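Local coordinates for lactate dehydrogenase (Eimeria maxima, PDB 6CT6), which probably interconverts pyruvate and lactate with NADH as cofactor, and is captured here with NADH and the pyruvate analogue oxamate, at residues B[165-170]-B[224-229]; B[193-198]-B[217-222]. All coordinates share one frame; numbering follows the deposited sequence.

Contact 1 (B[165-170]-B[224-229]); sequences RRMIAD and NKTKQA
M167 lays its thioether end over the flank of helix 216-237, against K225 and T226. The contact is helix against helix in the alpha/beta C-terminal domain of the lactate/malate dehydrogenase fold, between helix 157-172 and helix 216-237. The M167 chain leaves its helix extended, with SD anti to CA (chi2 -176°), and bends at the rotation about CG-SD (chi3 -105°). The sulfur therefore meets the base of K225, SD to CB at 3.6 Å, and the two side chains cross at about a right angle. The methyl turns on to T226, with CE 3.4 Å from OG1 and 3.6 Å from the backbone N. K225 touches through its CB and then bends at chi2, which takes its amine away from helix 157-172. T226 OG1 is hydrogen-bonded to I222 O one turn back; the M167 methyl only packs against it. No hydrogen bond joins the two segments. R166 and R165 instead reach the second subunit, R166 to I64 and T65 and R165 to S58 and D61 of that subunit. R166 NE also makes a salt bridge to D170 OD2 at 2.9 Å, on the syn side of the carboxylate and nearly in the guanidinium plane.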
loop_
_atom_site.group_PDB
_atom_site.type_symbol
_atom_site.label_atom_id
_atom_site.label_comp_id
_atom_site.label_asym_id
_atom_site.label_seq_id
_atom_site.Cartn_x
_atom_site.Cartn_y
_atom_site.Cartn_z
ATOM N N ARG B 165 6.988 -4.985 -19.862
ATOM C CA ARG B 165 5.676 -4.886 -20.493
ATOM C C ARG B 165 5.134 -3.460 -20.442
ATOM O O ARG B 165 4.509 -2.996 -21.402
ATOM C CB ARG B 165 4.701 -5.853 -19.822
ATOM C CG ARG B 165 5.033 -7.327 -20.037
ATOM C CD ARG B 165 4.224 -8.230 -19.116
ATOM N NE ARG B 165 2.792 -7.932 -19.175
ATOM C CZ ARG B 165 2.047 -7.519 -18.150
ATOM N NH1 ARG B 165 2.566 -7.357 -16.938
ATOM N NH2 ARG B 165 0.759 -7.277 -18.338
ATOM N N ARG B 166 5.355 -2.751 -19.332
ATOM C CA ARG B 166 4.853 -1.384 -19.215
ATOM C C ARG B 166 5.460 -0.483 -20.282
ATOM O O ARG B 166 4.774 0.380 -20.841
ATOM C CB ARG B 166 5.157 -0.832 -17.818
ATOM C CG ARG B 166 4.849 0.658 -17.630
ATOM C CD ARG B 166 3.358 0.930 -17.516
ATOM N NE ARG B 166 3.047 2.335 -17.771
ATOM C CZ ARG B 166 1.997 2.982 -17.272
ATOM N NH1 ARG B 166 1.142 2.366 -16.466
ATOM N NH2 ARG B 166 1.808 4.259 -17.572
ATOM N N MET B 167 6.747 -0.665 -20.572
ATOM C CA MET B 167 7.433 0.225 -21.503
ATOM C C MET B 167 6.993 -0.029 -22.940
ATOM O O MET B 167 6.768 0.917 -23.703
ATOM C CB MET B 167 8.945 0.056 -21.344
ATOM C CG MET B 167 9.461 0.601 -20.018
ATOM S SD MET B 167 11.252 0.535 -19.813
ATOM C CE MET B 167 11.417 -0.835 -18.670
ATOM N N ILE B 168 6.865 -1.298 -23.327
ATOM C CA ILE B 168 6.310 -1.629 -24.638
ATOM C C ILE B 168 4.900 -1.064 -24.766
ATOM O O ILE B 168 4.541 -0.458 -25.784
ATOM C CB ILE B 168 6.326 -3.154 -24.852
ATOM C CG1 ILE B 168 7.766 -3.680 -24.890
ATOM C CG2 ILE B 168 5.554 -3.546 -26.114
ATOM C CD1 ILE B 168 8.576 -3.252 -26.105
ATOM N N ALA B 169 4.079 -1.257 -23.728
ATOM C CA ALA B 169 2.703 -0.775 -23.756
ATOM C C ALA B 169 2.638 0.734 -23.951
ATOM O O ALA B 169 1.833 1.228 -24.750
ATOM C CB ALA B 169 1.988 -1.180 -22.468
ATOM N N ASP B 170 3.470 1.488 -23.225
ATOM C CA ASP B 170 3.461 2.941 -23.367
ATOM C C ASP B 170 3.942 3.361 -24.750
ATOM O O ASP B 170 3.462 4.356 -25.306
ATOM C CB ASP B 170 4.331 3.588 -22.287
ATOM C CG ASP B 170 3.730 3.471 -20.900
ATOM O OD1 ASP B 170 2.513 3.202 -20.797
ATOM O OD2 ASP B 170 4.470 3.656 -19.911
ATOM N N ASN B 224 17.590 -2.025 -22.137
ATOM C CA ASN B 224 18.477 -1.459 -21.125
ATOM C C ASN B 224 17.684 -0.933 -19.936
ATOM O O ASN B 224 18.041 -1.185 -18.779
ATOM C CB ASN B 224 19.319 -0.340 -21.738
ATOM C CG ASN B 224 20.295 -0.847 -22.778
ATOM O OD1 ASN B 224 20.854 -1.935 -22.640
ATOM N ND2 ASN B 224 20.503 -0.061 -23.829
ATOM N N LYS B 225 16.609 -0.188 -20.201
ATOM C CA LYS B 225 15.843 0.399 -19.110
ATOM C C LYS B 225 15.230 -0.669 -18.214
ATOM O O LYS B 225 15.084 -0.452 -17.005
ATOM C CB LYS B 225 14.769 1.335 -19.670
ATOM C CG LYS B 225 15.302 2.717 -20.071
ATOM C CD LYS B 225 15.783 3.498 -18.842
ATOM C CE LYS B 225 16.507 4.795 -19.186
ATOM N NZ LYS B 225 17.208 5.330 -17.982
ATOM N N THR B 226 14.891 -1.833 -18.772
ATOM C CA THR B 226 14.372 -2.924 -17.949
ATOM C C THR B 226 15.405 -3.373 -16.922
ATOM O O THR B 226 15.088 -3.544 -15.739
ATOM C CB THR B 226 13.951 -4.098 -18.836
ATOM O OG1 THR B 226 12.908 -3.678 -19.726
ATOM C CG2 THR B 226 13.455 -5.271 -17.991
ATOM N N LYS B 227 16.648 -3.582 -17.360
ATOM C CA LYS B 227 17.695 -4.000 -16.433
ATOM C C LYS B 227 17.978 -2.927 -15.389
ATOM O O LYS B 227 18.394 -3.244 -14.268
ATOM C CB LYS B 227 18.975 -4.338 -17.204
ATOM C CG LYS B 227 18.811 -5.435 -18.252
ATOM C CD LYS B 227 19.922 -5.388 -19.298
ATOM C CE LYS B 227 21.244 -5.908 -18.757
ATOM N NZ LYS B 227 21.506 -7.310 -19.186
ATOM N N GLN B 228 17.754 -1.659 -15.731
ATOM C CA GLN B 228 18.089 -0.537 -14.861
ATOM C C GLN B 228 16.948 -0.108 -13.945
ATOM O O GLN B 228 17.180 0.698 -13.035
ATOM C CB GLN B 228 18.514 0.670 -15.707
ATOM C CG GLN B 228 19.780 0.453 -16.515
ATOM C CD GLN B 228 19.896 1.409 -17.687
ATOM O OE1 GLN B 228 19.202 2.424 -17.749
ATOM N NE2 GLN B 228 20.769 1.079 -18.631
ATOM N N ALA B 229 15.734 -0.622 -14.153
ATOM C CA ALA B 229 14.565 -0.065 -13.476
ATOM C C ALA B 229 14.723 -0.089 -11.961
ATOM O O ALA B 229 14.400 0.895 -11.283
ATOM C CB ALA B 229 13.310 -0.830 -13.886
#

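Contact 2 (B[193-198]-B[217-222]); sequences PLMRYI and EDINNI. With GLC (alpha-D-glucopyranose), chain E.
A glucose molecule packs against both sides of this contact, touching M195 of the loop and I219 and N220 of the helix. The protein part joins the loop between strands 192-193 and 199-200 to helix 216-237 in the C-terminal domain. M195 bends at both chi2 (-51°) and chi3 (-79°), which folds its methyl in against the helix. There CE lies 3.4 Å from the backbone O of I219 and 3.7 Å from I219 CG2. The two side chains run past each other in opposite directions. I222 adds a looser touch, its CG2 4.2 Å from M195 CE. The near end of M195 faces the sugar instead, with CB 3.4 Å from O3 of the glucose. I219 CG2 also serves both partners, lying 3.8 Å from the glucose O4. N220 CG is anti to the backbone N (chi1 172°), which brings its amide to the glucose. Its OD1 comes 3.0 Å from C6 and 3.2 Å from O6 of the sugar. Y223, E304 and L308 complete the pocket, and E304 OE2 is hydrogen-bonded to the sugar. No hydrogen bond joins the two segments; they meet by van der Waals packing, including the M195 methyl against the I219 carbonyl oxygen, and M195 and I219 give the glucose mainly van der Waals contact.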
loop_
_atom_site.group_PDB
_atom_site.type_symbol
_atom_site.label_atom_id
_atom_site.label_comp_id
_atom_site.label_asym_id
_atom_site.label_seq_id
_atom_site.Cartn_x
_atom_site.Cartn_y
_atom_site.Cartn_z
ATOM N N PRO B 193 15.974 -9.727 -20.492
ATOM C CA PRO B 193 14.713 -9.441 -21.194
ATOM C C PRO B 193 14.705 -10.118 -22.556
ATOM O O PRO B 193 15.585 -9.885 -23.389
ATOM C CB PRO B 193 14.707 -7.912 -21.313
ATOM C CG PRO B 193 15.699 -7.432 -20.308
ATOM C CD PRO B 193 16.730 -8.501 -20.196
ATOM N N LEU B 194 13.705 -10.972 -22.775
ATOM C CA LEU B 194 13.620 -11.778 -23.995
ATOM C C LEU B 194 12.867 -10.993 -25.062
ATOM O O LEU B 194 11.682 -11.207 -25.327
ATOM C CB LEU B 194 12.952 -13.115 -23.701
ATOM C CG LEU B 194 13.766 -14.109 -22.875
ATOM C CD1 LEU B 194 12.919 -15.320 -22.513
ATOM C CD2 LEU B 194 15.015 -14.546 -23.625
ATOM N N MET B 195 13.592 -10.072 -25.703
ATOM C CA MET B 195 12.968 -9.178 -26.672
ATOM C C MET B 195 12.368 -9.945 -27.842
ATOM O O MET B 195 11.407 -9.474 -28.462
ATOM C CB MET B 195 13.991 -8.158 -27.173
ATOM C CG MET B 195 14.726 -7.417 -26.062
ATOM S SD MET B 195 13.618 -6.691 -24.830
ATOM C CE MET B 195 13.063 -5.221 -25.686
ATOM N N ARG B 196 12.908 -11.126 -28.155
ATOM C CA ARG B 196 12.398 -11.899 -29.283
ATOM C C ARG B 196 11.020 -12.481 -28.994
ATOM O O ARG B 196 10.248 -12.732 -29.927
ATOM C CB ARG B 196 13.380 -13.019 -29.635
ATOM C CG ARG B 196 12.906 -13.949 -30.747
ATOM C CD ARG B 196 14.031 -14.852 -31.243
ATOM N NE ARG B 196 14.365 -15.920 -30.303
ATOM C CZ ARG B 196 13.804 -17.127 -30.291
ATOM N NH1 ARG B 196 12.859 -17.441 -31.165
ATOM N NH2 ARG B 196 14.190 -18.029 -29.394
ATOM N N TYR B 197 10.691 -12.696 -27.720
ATOM C CA TYR B 197 9.447 -13.340 -27.324
ATOM C C TYR B 197 8.341 -12.348 -26.971
ATOM O O TYR B 197 7.258 -12.773 -26.556
ATOM C CB TYR B 197 9.688 -14.270 -26.133
ATOM C CG TYR B 197 10.265 -15.630 -26.475
ATOM C CD1 TYR B 197 9.439 -16.681 -26.857
ATOM C CD2 TYR B 197 11.630 -15.875 -26.382
ATOM C CE1 TYR B 197 9.956 -17.931 -27.154
ATOM C CE2 TYR B 197 12.157 -17.125 -26.678
ATOM C CZ TYR B 197 11.313 -18.148 -27.062
ATOM O OH TYR B 197 11.823 -19.392 -27.358
ATOM N N ILE B 198 8.578 -11.042 -27.120
ATOM C CA ILE B 198 7.525 -10.067 -26.850
ATOM C C ILE B 198 6.434 -10.229 -27.895
ATOM O O ILE B 198 6.712 -10.252 -29.101
ATOM C CB ILE B 198 8.079 -8.633 -26.864
ATOM C CG1 ILE B 198 9.132 -8.433 -25.766
ATOM C CG2 ILE B 198 6.938 -7.617 -26.702
ATOM C CD1 ILE B 198 9.876 -7.109 -25.885
ATOM N N GLU B 217 15.688 1.211 -32.134
ATOM C CA GLU B 217 16.264 2.035 -31.076
ATOM C C GLU B 217 15.407 1.971 -29.819
ATOM O O GLU B 217 15.924 1.776 -28.711
ATOM C CB GLU B 217 16.406 3.478 -31.560
ATOM C CG GLU B 217 17.189 4.385 -30.617
ATOM C CD GLU B 217 16.854 5.852 -30.806
ATOM O OE1 GLU B 217 15.988 6.165 -31.651
ATOM O OE2 GLU B 217 17.454 6.693 -30.107
ATOM N N ASP B 218 14.090 2.139 -29.973
ATOM C CA ASP B 218 13.172 1.935 -28.857
ATOM C C ASP B 218 13.387 0.568 -28.220
ATOM O O ASP B 218 13.500 0.450 -26.994
ATOM C CB ASP B 218 11.728 2.071 -29.333
ATOM C CG ASP B 218 11.447 3.412 -29.972
ATOM O OD1 ASP B 218 12.234 4.350 -29.741
ATOM O OD2 ASP B 218 10.438 3.529 -30.705
ATOM N N ILE B 219 13.442 -0.481 -29.046
ATOM C CA ILE B 219 13.637 -1.831 -28.525
ATOM C C ILE B 219 14.899 -1.892 -27.674
ATOM O O ILE B 219 14.897 -2.445 -26.568
ATOM C CB ILE B 219 13.687 -2.853 -29.677
ATOM C CG1 ILE B 219 12.345 -2.902 -30.422
ATOM C CG2 ILE B 219 14.066 -4.243 -29.152
ATOM C CD1 ILE B 219 11.198 -3.519 -29.631
ATOM N N ASN B 220 16.000 -1.326 -28.175
ATOM C CA ASN B 220 17.258 -1.413 -27.441
ATOM C C ASN B 220 17.199 -0.613 -26.148
ATOM O O ASN B 220 17.727 -1.048 -25.118
ATOM C CB ASN B 220 18.419 -0.928 -28.307
ATOM C CG ASN B 220 19.713 -0.821 -27.526
ATOM O OD1 ASN B 220 20.411 -1.813 -27.324
ATOM N ND2 ASN B 220 20.034 0.388 -27.071
ATOM N N ASN B 221 16.565 0.560 -26.182
ATOM C CA ASN B 221 16.468 1.379 -24.978
ATOM C C ASN B 221 15.645 0.678 -23.906
ATOM O O ASN B 221 15.988 0.724 -22.718
ATOM C CB ASN B 221 15.859 2.735 -25.325
ATOM C CG ASN B 221 16.034 3.754 -24.217
ATOM O OD1 ASN B 221 16.949 3.651 -23.398
ATOM N ND2 ASN B 221 15.156 4.749 -24.186
ATOM N N ILE B 222 14.560 0.012 -24.309
ATOM C CA ILE B 222 13.700 -0.681 -23.356
ATOM C C ILE B 222 14.430 -1.867 -22.743
ATOM O O ILE B 222 14.287 -2.150 -21.547
ATOM C CB ILE B 222 12.392 -1.106 -24.049
ATOM C CG1 ILE B 222 11.525 0.129 -24.321
ATOM C CG2 ILE B 222 11.639 -2.150 -23.213
ATOM C CD1 ILE B 222 10.325 -0.136 -25.205
HETATM C C1 GLC E . 20.190 -8.065 -26.756
HETATM C C2 GLC E . 18.868 -8.774 -27.218
HETATM C C3 GLC E . 18.294 -8.089 -28.477
HETATM C C4 GLC E . 18.140 -6.634 -28.123
HETATM C C5 GLC E . 19.552 -6.090 -28.049
HETATM C C6 GLC E . 19.390 -4.567 -27.888
HETATM O O1 GLC E . 21.276 -8.612 -27.451
HETATM O O2 GLC E . 19.114 -10.120 -27.523
HETATM O O3 GLC E . 17.024 -8.609 -28.750
HETATM O O4 GLC E . 17.475 -5.973 -29.167
HETATM O O5 GLC E . 20.178 -6.623 -26.896
HETATM O O6 GLC E . 18.526 -4.343 -26.807
#

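How the contacts relate
After the NAD-binding part of the chain comes helix 157-172, which supplies 165-170. The chain then passes through strand 179-184 and strand 192-193 into the loop 193-198. After strands 199-200 and 203-204 and helix 205-210 it enters helix 216-237, which carries 217-222 and then 224-229. Contact 2 closes the shorter loop, with 18 residues between its segments. Contact 1 closes the longer one, with 53, and encloses contact 2 completely. Both thus fasten helix 216-237, one to helix 157-172 and the other to the loop. Their centres are 9 Å apart, and they touch: I168 CD1 packs on I222 CD1 at 3.7 Å, and T226 CG2 meets P193 CG at 3.9 Å.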